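Local coordinates for protein DJ-1 homolog D (Arabidopsis thaliana, PDB 4OGG) that belongs to the DJ-1/PfpI family and carries two tandem copies of its alpha/beta domain in a single chain, at residues V225-P230 with F259-N264; C202-E207 with D236-A241; N195-F200 with S272-V277; M206-V211 with P255-A260. All coordinates share one frame; numbering follows the deposited sequence.

Contact 1 (V225-P230 with F259-N264); sequences VDAVCP and FALTTN
Ala227 is held through its backbone by Thr262 and Thr263. Its N gives a hydrogen bond to Thr262 OG1 at 2.8 Å, nearly straight at 163°. The torsion of Thr262 (chi1 67°) places OG1 between its own backbone N and carbonyl carbon, and there it meets Ala227 N. Ala227 O accepts twice, from Thr262 N at 3.0 Å and from Thr263 N at 3.2 Å. The first donor lies closer to the carbonyl plane than the second. Thr262 OG1 and Thr263 OG1 also share a hydrogen bond, in which either could donate. A water joins the next step of the chain: it accepts from Cys229 N at 2.9 Å and can donate to Thr263 O.

Strand 224-228 is an outermost strand, within this chain, of the main sheet of the second DJ-1/PfpI unit. One edge is bonded to strand 197-201. The loop that follows strand 259-260 takes up Ala227 N and O on the other edge, without continuing the sheet as a regular strand.

The apolar contacts lie beside these bonds. Ala227 CB meets the edge of the Phe259 ring, near its plane, 3.6 Å from CE1. Cys229 CB presses on Leu261 CD1 at 3.3 Å, tighter than usual for two carbons. Val228 and Thr263 run side by side, with Val228 CG1 3.5 Å from Thr263 CB. The carboxylate of Asp226 looks to other partners, with OD2 bonded to Tyr273 OH and OD1 to Gln224 NE2.

Contact 2 (C202-E207 with D236-A241); sequences CGDYME and DRCPTA
Tyr205 meets Pro239 because its chi1 of -57° sets CG anti to its own carbonyl carbon and brings one ring face over to the proline. Pro239 CG sits over that face, somewhat toward the rim, in a CH-pi contact 3.9 Å from the centroid of the Tyr205 ring. Met206 is turned differently: with chi1 at 51° and the rest of the chain extended, its CE reaches Cys238 CB at 3.8 Å.

The backbone is a type II turn from Gly203 to Met206. Tyr205 takes its third position, and its positive phi of 68° is the mark of this turn. Tyr205 N donates to Pro239 O in a hydrogen bond of 2.7 Å. One step on, Ala241 N donates to Met206 O at 3.0 Å. Glu207 CA adds a CA-H...O contact to Ala241 O at 3.3 Å. Asp204 OD1 lies 3.3 Å from Pro239 CD, and its carboxylate also forms a salt bridge with Lys232 NZ.

Arg282 makes a cation-pi contact with the Tyr205 ring. His55 of the second subunit packs on Pro239, so this corner of the fold borders the subunit interface.

Residues 206-207 form a short, weakly bonded strand parallel to strand 237-244. That strand pairs antiparallel with strands 252-255 and 259-260 in the small sheet. Helix 208-221 starts directly after Glu207.

Contact 3 (N195-F200 with S272-V277); sequences NKRILF and SYDALV
The Arg197 side chain runs past the carbonyl of Ser272 to Tyr273. Its CB and CG pass by Ser272 O. CD comes within 3.0 Å of Ser272 O. The chain then bends at chi3 (59°), and NE donates to Ser272 O at 2.7 Å in a bent bond (133° at the hydrogen). That oxygen lies in the guanidinium plane, but NE stands above the carbonyl plane of Ser272, not on a lone pair. At the tip, NH2 comes 3.7 Å from Tyr273 OH, with the guanidinium and ring planes 27° apart. NH2 also has a long, weak ion pair with Asp226 OD2.

The backbone of Arg197 is bound at both polar atoms by Asp274. Arg197 N donates to the anti lone pair of Asp274 OD2 at 2.8 Å. Asp274 N returns a bond to Arg197 O at 2.7 Å, in the carbonyl plane. Further on, Leu199 N bonds to Ala275 O and Val277 N to Leu199 O, the regular ladder of parallel strands.

Two rings are covered by aliphatic carbons. Leu199 CB lies over the centre of the Tyr273 ring, 3.8 Å from its centroid. Val277 CB does the same to Phe200, 3.6 Å from that ring's centroid. Ile198, Phe200, Ala275 and Val277 share one face of the sheet, where helices 208-221 and 369-380 cover them.

Strands 197-201 and 275-278 are neighbours in the parallel part of the main sheet. Strand 224-228 lies beyond 197-201, giving the 2-1-3 start of a flavodoxin-like alpha/beta sheet.

Contact 4 (M206-V211 with P255-A260); sequences MEDYEV and PGHTFA
Asp208 and His257 form a histidine-carboxylate hydrogen bond at the start of helix 208-221, near the junction of the two halves of the chain. His257 ND1 donates to Asp208 OD1 at 2.8 Å, almost straight at 173°. Asp208 OD1 uses its syn lone pair, and this oxygen lies in the His257 ring plane. The carboxylate and ring are nearly coplanar. His257 N donates to the same oxygen at 3.0 Å, nearly along its C-O axis. Asp208 chi1 (176°) swings the carboxylate anti to the backbone N, out to the loop of His257.

Glu207 is the N-cap of the helix. Its OE2 accepts from Tyr209 N at 2.7 Å, with a weak second bond from Glu210 N.

The apolar side is Phe259. Val211 CG2 sits over the centre of its ring in a CH-pi contact, 3.6 Å from the centroid of Phe259. Met206 CE comes to 3.9 Å from Phe259 CD1, at about a right angle to that side chain.

His257 NE2 is bonded to Glu14 OE1 of the first half, and Tyr16 stacks on the imidazole. Both ring nitrogens are thus engaged, which fixes the imidazole between Asp208 and Glu14. The Asp208 carboxylate is held in turn by two N-H groups on one oxygen.

Contacts 1, 2 and 4 are buried, while contact 3 is partly buried, open at the start of its two strands. Contact 3 joins two regular parallel strands; contact 1 fastens a loop to the edge of that same sheet, and the two meet at Asp226. Contacts 2 and 4 lie only about 5 Å apart between centres and share Met206 and Glu207 in the small sheet. Phe259 serves contacts 1 and 4 alike, edge in one and face in the other. Contact 3 rests on strand ladders and ring faces, contact 2 on a turn and a proline, and contact 4 on a carboxylate and a histidine. Contacts 1 and 2 also border the second subunit, which contact 4 meets at Pro255.

Contact 1 (V225-P230 with F259-N264)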
loop_
_atom_site.group_PDB
_atom_site.type_symbol
_atom_site.label_atom_id
_atom_site.label_comp_id
_atom_site.label_asym_id
_atom_site.label_seq_id
_atom_site.Cartn_x
_atom_site.Cartn_y
_atom_site.Cartn_z
ATOM N N VAL C 225 -24.468 -22.719 -3.386
ATOM C CA VAL C 225 -24.297 -21.496 -2.613
ATOM C C VAL C 225 -24.310 -20.252 -3.487
ATOM O O VAL C 225 -23.522 -20.135 -4.424
ATOM C CB VAL C 225 -22.968 -21.539 -1.822
ATOM C CG1 VAL C 225 -22.966 -20.470 -0.743
ATOM C CG2 VAL C 225 -22.772 -22.925 -1.218
ATOM N N ASP C 226 -25.207 -19.322 -3.170
ATOM C CA ASP C 226 -25.315 -18.083 -3.929
ATOM C C ASP C 226 -24.897 -16.884 -3.087
ATOM O O ASP C 226 -25.079 -16.871 -1.873
ATOM C CB ASP C 226 -26.751 -17.879 -4.427
ATOM C CG ASP C 226 -27.225 -19.010 -5.320
ATOM O OD1 ASP C 226 -26.476 -19.397 -6.240
ATOM O OD2 ASP C 226 -28.351 -19.508 -5.105
ATOM N N ALA C 227 -24.338 -15.878 -3.748
ATOM C CA ALA C 227 -23.890 -14.666 -3.075
ATOM C C ALA C 227 -24.547 -13.461 -3.732
ATOM O O ALA C 227 -24.508 -13.317 -4.955
ATOM C CB ALA C 227 -22.369 -14.554 -3.162
ATOM N N VAL C 228 -25.153 -12.600 -2.920
ATOM C CA VAL C 228 -25.818 -11.412 -3.441
ATOM C C VAL C 228 -25.443 -10.154 -2.666
ATOM O O VAL C 228 -24.998 -10.221 -1.519
ATOM C CB VAL C 228 -27.353 -11.557 -3.395
ATOM C CG1 VAL C 228 -27.782 -12.796 -4.172
ATOM C CG2 VAL C 228 -27.826 -11.635 -1.948
ATOM N N CYS C 229 -25.638 -9.011 -3.313
ATOM C CA CYS C 229 -25.359 -7.706 -2.727
ATOM C C CYS C 229 -26.290 -6.700 -3.391
ATOM O O CYS C 229 -26.473 -6.724 -4.606
ATOM C CB CYS C 229 -23.903 -7.299 -2.981
ATOM S SG CYS C 229 -23.495 -5.599 -2.485
ATOM N N PRO C 230 -26.905 -5.811 -2.599
ATOM C CA PRO C 230 -27.812 -4.814 -3.173
ATOM C C PRO C 230 -27.120 -3.978 -4.248
ATOM O O PRO C 230 -25.910 -3.751 -4.188
ATOM C CB PRO C 230 -28.213 -3.980 -1.961
ATOM C CG PRO C 230 -28.193 -4.983 -0.854
ATOM C CD PRO C 230 -26.914 -5.742 -1.128
ATOM N N PHE C 259 -14.336 -10.349 -4.440
ATOM C CA PHE C 259 -15.223 -11.504 -4.439
ATOM C C PHE C 259 -16.352 -11.315 -5.437
ATOM O O PHE C 259 -17.007 -10.275 -5.453
ATOM C CB PHE C 259 -15.776 -11.721 -3.029
ATOM C CG PHE C 259 -16.675 -12.912 -2.906
ATOM C CD1 PHE C 259 -18.028 -12.812 -3.207
ATOM C CD2 PHE C 259 -16.168 -14.141 -2.497
ATOM C CE1 PHE C 259 -18.866 -13.919 -3.101
ATOM C CE2 PHE C 259 -16.998 -15.253 -2.389
ATOM C CZ PHE C 259 -18.350 -15.141 -2.693
ATOM N N ALA C 260 -16.573 -12.330 -6.267
ATOM C CA ALA C 260 -17.609 -12.267 -7.295
ATOM C C ALA C 260 -18.971 -12.769 -6.834
ATOM O O ALA C 260 -19.089 -13.869 -6.295
ATOM C CB ALA C 260 -17.160 -13.048 -8.526
ATOM N N LEU C 261 -19.999 -11.953 -7.055
ATOM C CA LEU C 261 -21.360 -12.326 -6.689
ATOM C C LEU C 261 -21.866 -13.329 -7.720
ATOM O O LEU C 261 -21.354 -13.385 -8.838
ATOM C CB LEU C 261 -22.268 -11.091 -6.662
ATOM C CG LEU C 261 -21.881 -9.997 -5.661
ATOM C CD1 LEU C 261 -22.882 -8.861 -5.736
ATOM C CD2 LEU C 261 -21.837 -10.577 -4.251
ATOM N N THR C 262 -22.873 -14.111 -7.347
ATOM C CA THR C 262 -23.410 -15.131 -8.243
ATOM C C THR C 262 -24.878 -14.946 -8.605
ATOM O O THR C 262 -25.327 -15.438 -9.642
ATOM C CB THR C 262 -23.277 -16.530 -7.622
ATOM O OG1 THR C 262 -24.131 -16.621 -6.474
ATOM C CG2 THR C 262 -21.836 -16.793 -7.196
ATOM N N THR C 263 -25.623 -14.246 -7.755
ATOM C CA THR C 263 -27.047 -14.048 -7.996
ATOM C C THR C 263 -27.477 -12.590 -7.869
ATOM O O THR C 263 -26.817 -11.792 -7.206
ATOM C CB THR C 263 -27.877 -14.887 -7.011
ATOM O OG1 THR C 263 -27.335 -16.212 -6.940
ATOM C CG2 THR C 263 -29.327 -14.963 -7.465
ATOM N N ASN C 264 -28.590 -12.248 -8.511
ATOM C CA ASN C 264 -29.104 -10.886 -8.452
ATOM C C ASN C 264 -29.976 -10.722 -7.215
ATOM O O ASN C 264 -30.869 -11.531 -6.959
ATOM C CB ASN C 264 -29.923 -10.556 -9.706
ATOM C CG ASN C 264 -29.135 -10.745 -10.986
ATOM O OD1 ASN C 264 -27.944 -10.442 -11.048
ATOM N ND2 ASN C 264 -29.803 -11.234 -12.023
HETATM O O HOH W 1 -26.307 -9.414 -6.067
#

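Contact 2 (C202-E207 with D236-A241)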
loop_
_atom_site.group_PDB
_atom_site.type_symbol
_atom_site.label_atom_id
_atom_site.label_comp_id
_atom_site.label_asym_id
_atom_site.label_seq_id
_atom_site.Cartn_x
_atom_site.Cartn_y
_atom_site.Cartn_z
ATOM N N CYS C 202 -23.789 -10.521 1.000
ATOM C CA CYS C 202 -22.497 -9.870 0.836
ATOM C C CYS C 202 -22.583 -8.362 0.641
ATOM O O CYS C 202 -23.669 -7.799 0.485
ATOM C CB CYS C 202 -21.760 -10.487 -0.356
ATOM S SG CYS C 202 -21.537 -12.283 -0.244
ATOM N N GLY C 203 -21.418 -7.721 0.646
ATOM C CA GLY C 203 -21.345 -6.286 0.461
ATOM C C GLY C 203 -19.901 -5.836 0.374
ATOM O O GLY C 203 -18.989 -6.607 0.675
ATOM N N ASP C 204 -19.679 -4.592 -0.032
ATOM C CA ASP C 204 -18.320 -4.090 -0.139
ATOM C C ASP C 204 -17.596 -4.106 1.198
ATOM O O ASP C 204 -18.148 -3.728 2.234
ATOM C CB ASP C 204 -18.305 -2.667 -0.703
ATOM C CG ASP C 204 -18.736 -2.609 -2.153
ATOM O OD1 ASP C 204 -18.833 -3.680 -2.789
ATOM O OD2 ASP C 204 -18.969 -1.489 -2.659
ATOM N N TYR C 205 -16.352 -4.564 1.150
ATOM C CA TYR C 205 -15.480 -4.632 2.307
ATOM C C TYR C 205 -15.855 -5.625 3.396
ATOM O O TYR C 205 -15.552 -5.419 4.567
ATOM C CB TYR C 205 -15.289 -3.229 2.883
ATOM C CG TYR C 205 -14.742 -2.282 1.840
ATOM C CD1 TYR C 205 -13.457 -2.453 1.319
ATOM C CD2 TYR C 205 -15.529 -1.257 1.324
ATOM C CE1 TYR C 205 -12.975 -1.629 0.309
ATOM C CE2 TYR C 205 -15.056 -0.428 0.317
ATOM C CZ TYR C 205 -13.782 -0.618 -0.186
ATOM O OH TYR C 205 -13.319 0.205 -1.185
ATOM N N MET C 206 -16.524 -6.706 3.011
ATOM C CA MET C 206 -16.832 -7.743 3.980
ATOM C C MET C 206 -15.445 -8.353 4.214
ATOM O O MET C 206 -14.549 -8.171 3.384
ATOM C CB MET C 206 -17.808 -8.763 3.380
ATOM C CG MET C 206 -17.389 -9.320 2.039
ATOM S SD MET C 206 -18.729 -10.263 1.273
ATOM C CE MET C 206 -18.346 -10.007 -0.451
ATOM N N GLU C 207 -15.245 -9.047 5.332
ATOM C CA GLU C 207 -13.932 -9.620 5.619
ATOM C C GLU C 207 -13.577 -10.748 4.647
ATOM O O GLU C 207 -14.367 -11.661 4.406
ATOM C CB GLU C 207 -13.868 -10.119 7.070
ATOM C CG GLU C 207 -12.513 -9.883 7.751
ATOM C CD GLU C 207 -11.439 -10.882 7.343
ATOM O OE1 GLU C 207 -10.236 -10.559 7.482
ATOM O OE2 GLU C 207 -11.791 -11.993 6.904
ATOM N N ASP C 236 -20.664 -9.127 -10.964
ATOM C CA ASP C 236 -20.052 -7.965 -10.335
ATOM C C ASP C 236 -19.142 -8.438 -9.214
ATOM O O ASP C 236 -19.291 -9.551 -8.710
ATOM C CB ASP C 236 -21.116 -7.026 -9.759
ATOM C CG ASP C 236 -21.912 -6.318 -10.835
ATOM O OD1 ASP C 236 -21.287 -5.789 -11.779
ATOM O OD2 ASP C 236 -23.156 -6.280 -10.730
ATOM N N ARG C 237 -18.196 -7.594 -8.827
ATOM C CA ARG C 237 -17.276 -7.951 -7.758
ATOM C C ARG C 237 -17.359 -6.976 -6.595
ATOM O O ARG C 237 -17.676 -5.796 -6.770
ATOM C CB ARG C 237 -15.841 -7.992 -8.282
ATOM C CG ARG C 237 -15.565 -9.137 -9.240
ATOM C CD ARG C 237 -14.108 -9.153 -9.666
ATOM N NE ARG C 237 -13.784 -10.359 -10.420
ATOM C CZ ARG C 237 -13.789 -11.585 -9.905
ATOM N NH1 ARG C 237 -14.100 -11.772 -8.629
ATOM N NH2 ARG C 237 -13.488 -12.627 -10.667
ATOM N N CYS C 238 -17.094 -7.496 -5.402
ATOM C CA CYS C 238 -17.091 -6.707 -4.178
ATOM C C CYS C 238 -15.677 -6.732 -3.636
ATOM O O CYS C 238 -15.060 -7.795 -3.554
ATOM C CB CYS C 238 -17.999 -7.324 -3.114
ATOM S SG CYS C 238 -19.751 -6.964 -3.246
ATOM N N PRO C 239 -15.131 -5.562 -3.282
ATOM C CA PRO C 239 -13.773 -5.563 -2.739
ATOM C C PRO C 239 -13.898 -6.110 -1.317
ATOM O O PRO C 239 -14.965 -6.015 -0.710
ATOM C CB PRO C 239 -13.397 -4.086 -2.768
ATOM C CG PRO C 239 -14.720 -3.408 -2.502
ATOM C CD PRO C 239 -15.654 -4.189 -3.405
ATOM N N THR C 240 -12.837 -6.703 -0.786
ATOM C CA THR C 240 -12.920 -7.224 0.570
ATOM C C THR C 240 -11.868 -6.583 1.455
ATOM O O THR C 240 -10.936 -5.939 0.970
ATOM C CB THR C 240 -12.743 -8.756 0.616
ATOM O OG1 THR C 240 -11.417 -9.104 0.197
ATOM C CG2 THR C 240 -13.772 -9.435 -0.286
ATOM N N ALA C 241 -12.031 -6.757 2.759
ATOM C CA ALA C 241 -11.094 -6.198 3.712
ATOM C C ALA C 241 -10.415 -7.306 4.489
ATOM O O ALA C 241 -11.061 -8.266 4.910
ATOM C CB ALA C 241 -11.817 -5.256 4.679
#

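Contact 3 (N195-F200 with S272-V277)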
loop_
_atom_site.group_PDB
_atom_site.type_symbol
_atom_site.label_atom_id
_atom_site.label_comp_id
_atom_site.label_asym_id
_atom_site.label_seq_id
_atom_site.Cartn_x
_atom_site.Cartn_y
_atom_site.Cartn_z
ATOM N N ASN C 195 -27.582 -31.758 0.005
ATOM C CA ASN C 195 -28.467 -31.200 -1.011
ATOM C C ASN C 195 -29.205 -30.009 -0.403
ATOM O O ASN C 195 -30.386 -30.098 -0.068
ATOM C CB ASN C 195 -29.471 -32.254 -1.488
ATOM C CG ASN C 195 -30.370 -31.740 -2.594
ATOM O OD1 ASN C 195 -29.899 -31.130 -3.555
ATOM N ND2 ASN C 195 -31.669 -31.992 -2.472
ATOM N N LYS C 196 -28.492 -28.897 -0.255
ATOM C CA LYS C 196 -29.059 -27.690 0.331
ATOM C C LYS C 196 -28.692 -26.449 -0.476
ATOM O O LYS C 196 -27.685 -26.428 -1.182
ATOM C CB LYS C 196 -28.549 -27.518 1.767
ATOM C CG LYS C 196 -28.849 -28.680 2.700
ATOM C CD LYS C 196 -30.343 -28.838 2.944
ATOM C CE LYS C 196 -30.622 -29.907 3.990
ATOM N NZ LYS C 196 -30.081 -31.241 3.595
ATOM N N ARG C 197 -29.523 -25.417 -0.367
ATOM C CA ARG C 197 -29.285 -24.153 -1.054
ATOM C C ARG C 197 -29.004 -23.109 0.021
ATOM O O ARG C 197 -29.807 -22.921 0.938
ATOM C CB ARG C 197 -30.511 -23.744 -1.872
ATOM C CG ARG C 197 -30.762 -24.619 -3.086
ATOM C CD ARG C 197 -32.097 -24.287 -3.736
ATOM N NE ARG C 197 -32.178 -22.896 -4.174
ATOM C CZ ARG C 197 -31.451 -22.376 -5.157
ATOM N NH1 ARG C 197 -30.581 -23.130 -5.815
ATOM N NH2 ARG C 197 -31.602 -21.101 -5.491
ATOM N N ILE C 198 -27.863 -22.436 -0.092
ATOM C CA ILE C 198 -27.468 -21.434 0.891
ATOM C C ILE C 198 -27.294 -20.054 0.263
ATOM O O ILE C 198 -26.714 -19.924 -0.815
ATOM C CB ILE C 198 -26.136 -21.836 1.568
ATOM C CG1 ILE C 198 -26.165 -23.322 1.939
ATOM C CG2 ILE C 198 -25.897 -20.980 2.802
ATOM C CD1 ILE C 198 -27.261 -23.705 2.904
ATOM N N LEU C 199 -27.802 -19.029 0.944
ATOM C CA LEU C 199 -27.694 -17.651 0.470
ATOM C C LEU C 199 -26.737 -16.848 1.347
ATOM O O LEU C 199 -26.834 -16.877 2.571
ATOM C CB LEU C 199 -29.065 -16.965 0.480
ATOM C CG LEU C 199 -29.057 -15.479 0.103
ATOM C CD1 LEU C 199 -28.639 -15.322 -1.348
ATOM C CD2 LEU C 199 -30.433 -14.878 0.323
ATOM N N PHE C 200 -25.815 -16.133 0.709
ATOM C CA PHE C 200 -24.842 -15.304 1.417
ATOM C C PHE C 200 -25.150 -13.832 1.196
ATOM O O PHE C 200 -25.245 -13.386 0.055
ATOM C CB PHE C 200 -23.425 -15.580 0.905
ATOM C CG PHE C 200 -22.702 -16.659 1.651
ATOM C CD1 PHE C 200 -23.206 -17.954 1.698
ATOM C CD2 PHE C 200 -21.501 -16.380 2.297
ATOM C CE1 PHE C 200 -22.520 -18.960 2.379
ATOM C CE2 PHE C 200 -20.808 -17.375 2.977
ATOM C CZ PHE C 200 -21.318 -18.669 3.019
ATOM N N SER C 272 -36.559 -20.157 -1.461
ATOM C CA SER C 272 -35.850 -21.141 -2.268
ATOM C C SER C 272 -34.564 -21.593 -1.588
ATOM O O SER C 272 -33.883 -22.497 -2.073
ATOM C CB SER C 272 -35.506 -20.545 -3.634
ATOM O OG SER C 272 -36.657 -20.001 -4.253
ATOM N N TYR C 273 -34.238 -20.963 -0.464
ATOM C CA TYR C 273 -33.021 -21.287 0.271
ATOM C C TYR C 273 -33.295 -22.021 1.572
ATOM O O TYR C 273 -34.347 -21.852 2.188
ATOM C CB TYR C 273 -32.234 -20.002 0.544
ATOM C CG TYR C 273 -31.716 -19.364 -0.717
ATOM C CD1 TYR C 273 -30.569 -19.850 -1.343
ATOM C CD2 TYR C 273 -32.405 -18.317 -1.326
ATOM C CE1 TYR C 273 -30.122 -19.312 -2.543
ATOM C CE2 TYR C 273 -31.967 -17.772 -2.529
ATOM C CZ TYR C 273 -30.826 -18.275 -3.132
ATOM O OH TYR C 273 -30.394 -17.753 -4.326
ATOM N N ASP C 274 -32.336 -22.842 1.985
ATOM C CA ASP C 274 -32.466 -23.614 3.209
ATOM C C ASP C 274 -31.728 -22.961 4.369
ATOM O O ASP C 274 -31.972 -23.293 5.530
ATOM C CB ASP C 274 -31.929 -25.027 2.987
ATOM C CG ASP C 274 -32.616 -25.729 1.836
ATOM O OD1 ASP C 274 -33.838 -25.970 1.936
ATOM O OD2 ASP C 274 -31.938 -26.036 0.832
ATOM N N ALA C 275 -30.820 -22.041 4.057
ATOM C CA ALA C 275 -30.053 -21.357 5.094
ATOM C C ALA C 275 -29.481 -20.018 4.637
ATOM O O ALA C 275 -29.330 -19.757 3.443
ATOM C CB ALA C 275 -28.924 -22.257 5.589
ATOM N N LEU C 276 -29.161 -19.174 5.611
ATOM C CA LEU C 276 -28.607 -17.854 5.346
ATOM C C LEU C 276 -27.281 -17.697 6.076
ATOM O O LEU C 276 -27.150 -18.099 7.231
ATOM C CB LEU C 276 -29.578 -16.776 5.830
ATOM C CG LEU C 276 -29.233 -15.311 5.556
ATOM C CD1 LEU C 276 -29.313 -15.031 4.059
ATOM C CD2 LEU C 276 -30.205 -14.414 6.315
ATOM N N VAL C 277 -26.296 -17.120 5.401
ATOM C CA VAL C 277 -24.995 -16.896 6.016
ATOM C C VAL C 277 -24.629 -15.424 5.859
ATOM O O VAL C 277 -24.804 -14.840 4.784
ATOM C CB VAL C 277 -23.898 -17.763 5.368
ATOM C CG1 VAL C 277 -22.565 -17.494 6.051
ATOM C CG2 VAL C 277 -24.262 -19.244 5.484
#

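Contact 4 (M206-V211 with P255-A260)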
loop_
_atom_site.group_PDB
_atom_site.type_symbol
_atom_site.label_atom_id
_atom_site.label_comp_id
_atom_site.label_asym_id
_atom_site.label_seq_id
_atom_site.Cartn_x
_atom_site.Cartn_y
_atom_site.Cartn_z
ATOM N N MET C 206 -16.524 -6.706 3.011
ATOM C CA MET C 206 -16.832 -7.743 3.980
ATOM C C MET C 206 -15.445 -8.353 4.214
ATOM O O MET C 206 -14.549 -8.171 3.384
ATOM C CB MET C 206 -17.808 -8.763 3.380
ATOM C CG MET C 206 -17.389 -9.320 2.039
ATOM S SD MET C 206 -18.729 -10.263 1.273
ATOM C CE MET C 206 -18.346 -10.007 -0.451
ATOM N N GLU C 207 -15.245 -9.047 5.332
ATOM C CA GLU C 207 -13.932 -9.620 5.619
ATOM C C GLU C 207 -13.577 -10.748 4.647
ATOM O O GLU C 207 -14.367 -11.661 4.406
ATOM C CB GLU C 207 -13.868 -10.119 7.070
ATOM C CG GLU C 207 -12.513 -9.883 7.751
ATOM C CD GLU C 207 -11.439 -10.882 7.343
ATOM O OE1 GLU C 207 -10.236 -10.559 7.482
ATOM O OE2 GLU C 207 -11.791 -11.993 6.904
ATOM N N ASP C 208 -12.372 -10.640 4.094
ATOM C CA ASP C 208 -11.787 -11.562 3.118
ATOM C C ASP C 208 -11.985 -13.054 3.430
ATOM O O ASP C 208 -12.474 -13.811 2.589
ATOM C CB ASP C 208 -10.294 -11.218 2.999
ATOM C CG ASP C 208 -9.525 -12.158 2.095
ATOM O OD1 ASP C 208 -9.442 -11.900 0.870
ATOM O OD2 ASP C 208 -8.989 -13.157 2.626
ATOM N N TYR C 209 -11.598 -13.484 4.625
ATOM C CA TYR C 209 -11.760 -14.886 5.007
ATOM C C TYR C 209 -13.216 -15.248 5.273
ATOM O O TYR C 209 -13.684 -16.318 4.889
ATOM C CB TYR C 209 -11.022 -15.206 6.308
ATOM C CG TYR C 209 -9.524 -15.346 6.273
ATOM C CD1 TYR C 209 -8.842 -15.756 5.126
ATOM C CD2 TYR C 209 -8.794 -15.182 7.447
ATOM C CE1 TYR C 209 -7.461 -16.002 5.165
ATOM C CE2 TYR C 209 -7.442 -15.426 7.496
ATOM C CZ TYR C 209 -6.775 -15.836 6.363
ATOM O OH TYR C 209 -5.429 -16.084 6.459
ATOM N N GLU C 210 -13.917 -14.353 5.959
ATOM C CA GLU C 210 -15.295 -14.596 6.364
ATOM C C GLU C 210 -16.309 -14.825 5.265
ATOM O O GLU C 210 -17.377 -15.389 5.514
ATOM C CB GLU C 210 -15.727 -13.488 7.318
ATOM C CG GLU C 210 -14.777 -13.439 8.504
ATOM C CD GLU C 210 -15.020 -12.282 9.436
ATOM O OE1 GLU C 210 -14.140 -12.037 10.288
ATOM O OE2 GLU C 210 -16.077 -11.628 9.323
ATOM N N VAL C 211 -15.995 -14.396 4.051
ATOM C CA VAL C 211 -16.902 -14.664 2.948
ATOM C C VAL C 211 -16.406 -15.916 2.219
ATOM O O VAL C 211 -17.160 -16.864 2.017
ATOM C CB VAL C 211 -16.985 -13.484 1.937
ATOM C CG1 VAL C 211 -15.601 -13.112 1.424
ATOM C CG2 VAL C 211 -17.898 -13.871 0.768
ATOM N N PRO C 255 -6.545 -4.217 1.689
ATOM C CA PRO C 255 -7.319 -4.931 0.672
ATOM C C PRO C 255 -7.131 -6.444 0.633
ATOM O O PRO C 255 -6.032 -6.952 0.844
ATOM C CB PRO C 255 -6.865 -4.273 -0.634
ATOM C CG PRO C 255 -6.459 -2.901 -0.205
ATOM C CD PRO C 255 -5.706 -3.179 1.067
ATOM N N GLY C 256 -8.226 -7.150 0.367
ATOM C CA GLY C 256 -8.187 -8.598 0.246
ATOM C C GLY C 256 -8.511 -8.928 -1.202
ATOM O O GLY C 256 -8.341 -8.068 -2.072
ATOM N N HIS C 257 -8.964 -10.150 -1.474
ATOM C CA HIS C 257 -9.312 -10.537 -2.845
ATOM C C HIS C 257 -10.687 -9.971 -3.182
ATOM O O HIS C 257 -11.538 -9.849 -2.305
ATOM C CB HIS C 257 -9.428 -12.061 -3.007
ATOM C CG HIS C 257 -8.233 -12.843 -2.558
ATOM N ND1 HIS C 257 -7.909 -13.013 -1.228
ATOM C CD2 HIS C 257 -7.341 -13.583 -3.259
ATOM C CE1 HIS C 257 -6.875 -13.830 -1.130
ATOM N NE2 HIS C 257 -6.511 -14.191 -2.347
ATOM N N THR C 258 -10.923 -9.639 -4.448
ATOM C CA THR C 258 -12.248 -9.165 -4.818
ATOM C C THR C 258 -13.095 -10.433 -4.900
ATOM O O THR C 258 -12.617 -11.479 -5.349
ATOM C CB THR C 258 -12.247 -8.435 -6.176
ATOM O OG1 THR C 258 -11.697 -9.286 -7.188
ATOM C CG2 THR C 258 -11.424 -7.159 -6.082
ATOM N N PHE C 259 -14.336 -10.349 -4.440
ATOM C CA PHE C 259 -15.223 -11.504 -4.439
ATOM C C PHE C 259 -16.352 -11.315 -5.437
ATOM O O PHE C 259 -17.007 -10.275 -5.453
ATOM C CB PHE C 259 -15.776 -11.721 -3.029
ATOM C CG PHE C 259 -16.675 -12.912 -2.906
ATOM C CD1 PHE C 259 -18.028 -12.812 -3.207
ATOM C CD2 PHE C 259 -16.168 -14.141 -2.497
ATOM C CE1 PHE C 259 -18.866 -13.919 -3.101
ATOM C CE2 PHE C 259 -16.998 -15.253 -2.389
ATOM C CZ PHE C 259 -18.350 -15.141 -2.693
ATOM N N ALA C 260 -16.573 -12.330 -6.267
ATOM C CA ALA C 260 -17.609 -12.267 -7.295
ATOM C C ALA C 260 -18.971 -12.769 -6.834
ATOM O O ALA C 260 -19.089 -13.869 -6.295
ATOM C CB ALA C 260 -17.160 -13.048 -8.526
#